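Local structure of buckwheat glutaredoxin (Polygonaceae, 5GTX) at residues Phe39-Ala44 and Arg86-Val91. The protein probably uses glutathione to reduce disulfides and mixed disulfides of glutathione, as a glutaredoxin of the thioredoxin fold. Sequence-based numbering, arbitrary orientation.
Sequences FSKTYA and RTVPNV
Phe39 and Asn90 are a hydrogen-bonded pair on neighbouring antiparallel strands, each residue's backbone giving one bond and accepting one. Phe39 N reaches Asn90 O at 2.9 Å with an almost straight N-H...O angle of 176°, although the donor is tilted from that carbonyl's plane; Asn90 N returns the bond to Phe39 O at 3.0 Å, this time within the carbonyl plane. Phe39 O also receives a CA-H...O contact from Pro89 CA at 3.1 Å. The side chains of Phe39 and Asn90 lie on one face of the sheet, where Phe39 CB is 4.1 Å from Asn90 CB and Leu79 of helix 72-83 packs on both. Strands 36-40 and 90-93 are the two central strands of the thioredoxin fold, and the cis-proline of that fold is Pro89, entering strand 90-93 beside Cys47 of helix 45-57. Apolar contacts gather around Val88, just ahead of strand 90-93. Its CB lies 4.0 Å from Ser40 CA. With chi1 at -60°, CG1 points away from the carbonyl carbon and CG2 is flanked by both backbone neighbours; CG2 meets Lys41 CD at 4.1 Å and Ala44 CB at 4.2 Å. The extended Lys41 chain crosses the valine at roughly a right angle, and its NZ is hydrogen-bonded to Gln76.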
loop_
_atom_site.group_PDB
_atom_site.type_symbol
_atom_site.label_atom_id
_atom_site.label_comp_id
_atom_site.label_asym_id
_atom_site.label_seq_id
_atom_site.Cartn_x
_atom_site.Cartn_y
_atom_site.Cartn_z
ATOM N N PHE A 39 -1.969 1.662 -1.053
ATOM C CA PHE A 39 -2.782 2.023 -2.203
ATOM C C PHE A 39 -4.221 1.754 -1.804
ATOM O O PHE A 39 -4.557 0.633 -1.412
ATOM C CB PHE A 39 -2.380 1.213 -3.437
ATOM C CG PHE A 39 -0.987 1.516 -3.917
ATOM C CD1 PHE A 39 -0.738 2.619 -4.715
ATOM C CD2 PHE A 39 0.077 0.720 -3.540
ATOM C CE1 PHE A 39 0.542 2.915 -5.135
ATOM C CE2 PHE A 39 1.363 1.016 -3.959
ATOM C CZ PHE A 39 1.590 2.112 -4.754
ATOM N N SER A 40 -5.055 2.785 -1.841
ATOM C CA SER A 40 -6.342 2.655 -1.194
ATOM C C SER A 40 -7.367 3.530 -1.902
ATOM O O SER A 40 -7.093 4.150 -2.935
ATOM C CB SER A 40 -6.218 2.996 0.297
ATOM O OG SER A 40 -5.848 4.345 0.500
ATOM N N LYS A 41 -8.568 3.549 -1.337
ATOM C CA LYS A 41 -9.680 4.352 -1.814
ATOM C C LYS A 41 -10.376 4.941 -0.601
ATOM O O LYS A 41 -10.654 4.226 0.365
ATOM C CB LYS A 41 -10.648 3.513 -2.653
ATOM C CG LYS A 41 -10.063 3.102 -3.997
ATOM C CD LYS A 41 -10.993 2.193 -4.775
ATOM C CE LYS A 41 -10.648 2.260 -6.250
ATOM N NZ LYS A 41 -11.166 1.094 -7.007
ATOM N N THR A 42 -10.651 6.243 -0.656
ATOM C CA THR A 42 -11.170 7.016 0.470
ATOM C C THR A 42 -12.393 6.390 1.138
ATOM O O THR A 42 -12.625 6.599 2.332
ATOM C CB THR A 42 -11.518 8.432 0.002
ATOM O OG1 THR A 42 -12.228 8.351 -1.238
ATOM C CG2 THR A 42 -10.258 9.268 -0.197
ATOM N N TYR A 43 -13.189 5.634 0.387
ATOM C CA TYR A 43 -14.433 5.084 0.912
ATOM C C TYR A 43 -14.344 3.609 1.285
ATOM O O TYR A 43 -15.245 3.105 1.965
ATOM C CB TYR A 43 -15.561 5.275 -0.106
ATOM C CG TYR A 43 -15.257 4.692 -1.470
ATOM C CD1 TYR A 43 -15.429 3.342 -1.720
ATOM C CD2 TYR A 43 -14.797 5.495 -2.506
ATOM C CE1 TYR A 43 -15.152 2.803 -2.960
ATOM C CE2 TYR A 43 -14.517 4.965 -3.751
ATOM C CZ TYR A 43 -14.694 3.618 -3.973
ATOM O OH TYR A 43 -14.420 3.087 -5.214
ATOM N N ALA A 44 -13.301 2.903 0.852
ATOM C CA ALA A 44 -13.198 1.478 1.143
ATOM C C ALA A 44 -12.961 1.261 2.635
ATOM O O ALA A 44 -12.140 1.949 3.249
ATOM C CB ALA A 44 -12.074 0.847 0.322
ATOM N N ARG A 86 -5.831 -7.585 -6.871
ATOM C CA ARG A 86 -6.749 -6.680 -7.557
ATOM C C ARG A 86 -7.456 -5.718 -6.624
ATOM O O ARG A 86 -8.133 -4.798 -7.102
ATOM C CB ARG A 86 -7.818 -7.475 -8.301
ATOM C CG ARG A 86 -7.346 -8.820 -8.792
ATOM C CD ARG A 86 -8.431 -9.530 -9.543
ATOM N NE ARG A 86 -7.844 -10.370 -10.565
ATOM C CZ ARG A 86 -8.012 -10.157 -11.863
ATOM N NH1 ARG A 86 -8.776 -9.143 -12.276
ATOM N NH2 ARG A 86 -7.429 -10.961 -12.742
ATOM N N THR A 87 -7.382 -5.940 -5.321
ATOM C CA THR A 87 -8.173 -5.175 -4.376
ATOM C C THR A 87 -7.324 -4.155 -3.639
ATOM O O THR A 87 -6.092 -4.180 -3.643
ATOM C CB THR A 87 -8.861 -6.090 -3.361
ATOM O OG1 THR A 87 -7.974 -7.142 -2.976
ATOM C CG2 THR A 87 -10.141 -6.673 -3.939
ATOM N N VAL A 88 -8.028 -3.241 -2.995
ATOM C CA VAL A 88 -7.444 -2.278 -2.090
ATOM C C VAL A 88 -7.931 -2.662 -0.693
ATOM O O VAL A 88 -8.985 -3.275 -0.555
ATOM C CB VAL A 88 -7.829 -0.852 -2.503
ATOM C CG1 VAL A 88 -7.330 -0.588 -3.911
ATOM C CG2 VAL A 88 -9.329 -0.672 -2.420
ATOM N N PRO A 89 -7.141 -2.365 0.346
ATOM C CA PRO A 89 -5.839 -1.721 0.175
ATOM C C PRO A 89 -4.737 -2.686 -0.250
ATOM O O PRO A 89 -4.847 -3.905 -0.065
ATOM C CB PRO A 89 -5.547 -1.148 1.567
ATOM C CG PRO A 89 -6.264 -2.047 2.488
ATOM C CD PRO A 89 -7.481 -2.552 1.771
ATOM N N ASN A 90 -3.690 -2.133 -0.843
ATOM C CA ASN A 90 -2.510 -2.887 -1.247
ATOM C C ASN A 90 -1.345 -2.276 -0.485
ATOM O O ASN A 90 -1.013 -1.105 -0.696
ATOM C CB ASN A 90 -2.297 -2.814 -2.760
ATOM C CG ASN A 90 -1.432 -3.938 -3.277
ATOM O OD1 ASN A 90 -0.633 -4.509 -2.534
ATOM N ND2 ASN A 90 -1.590 -4.269 -4.552
ATOM N N VAL A 91 -0.757 -3.044 0.431
ATOM C CA VAL A 91 0.200 -2.525 1.401
ATOM C C VAL A 91 1.594 -3.037 1.078
ATOM O O VAL A 91 1.802 -4.246 0.925
ATOM C CB VAL A 91 -0.197 -2.900 2.839
ATOM C CG1 VAL A 91 0.841 -2.395 3.822
ATOM C CG2 VAL A 91 -1.574 -2.318 3.190
#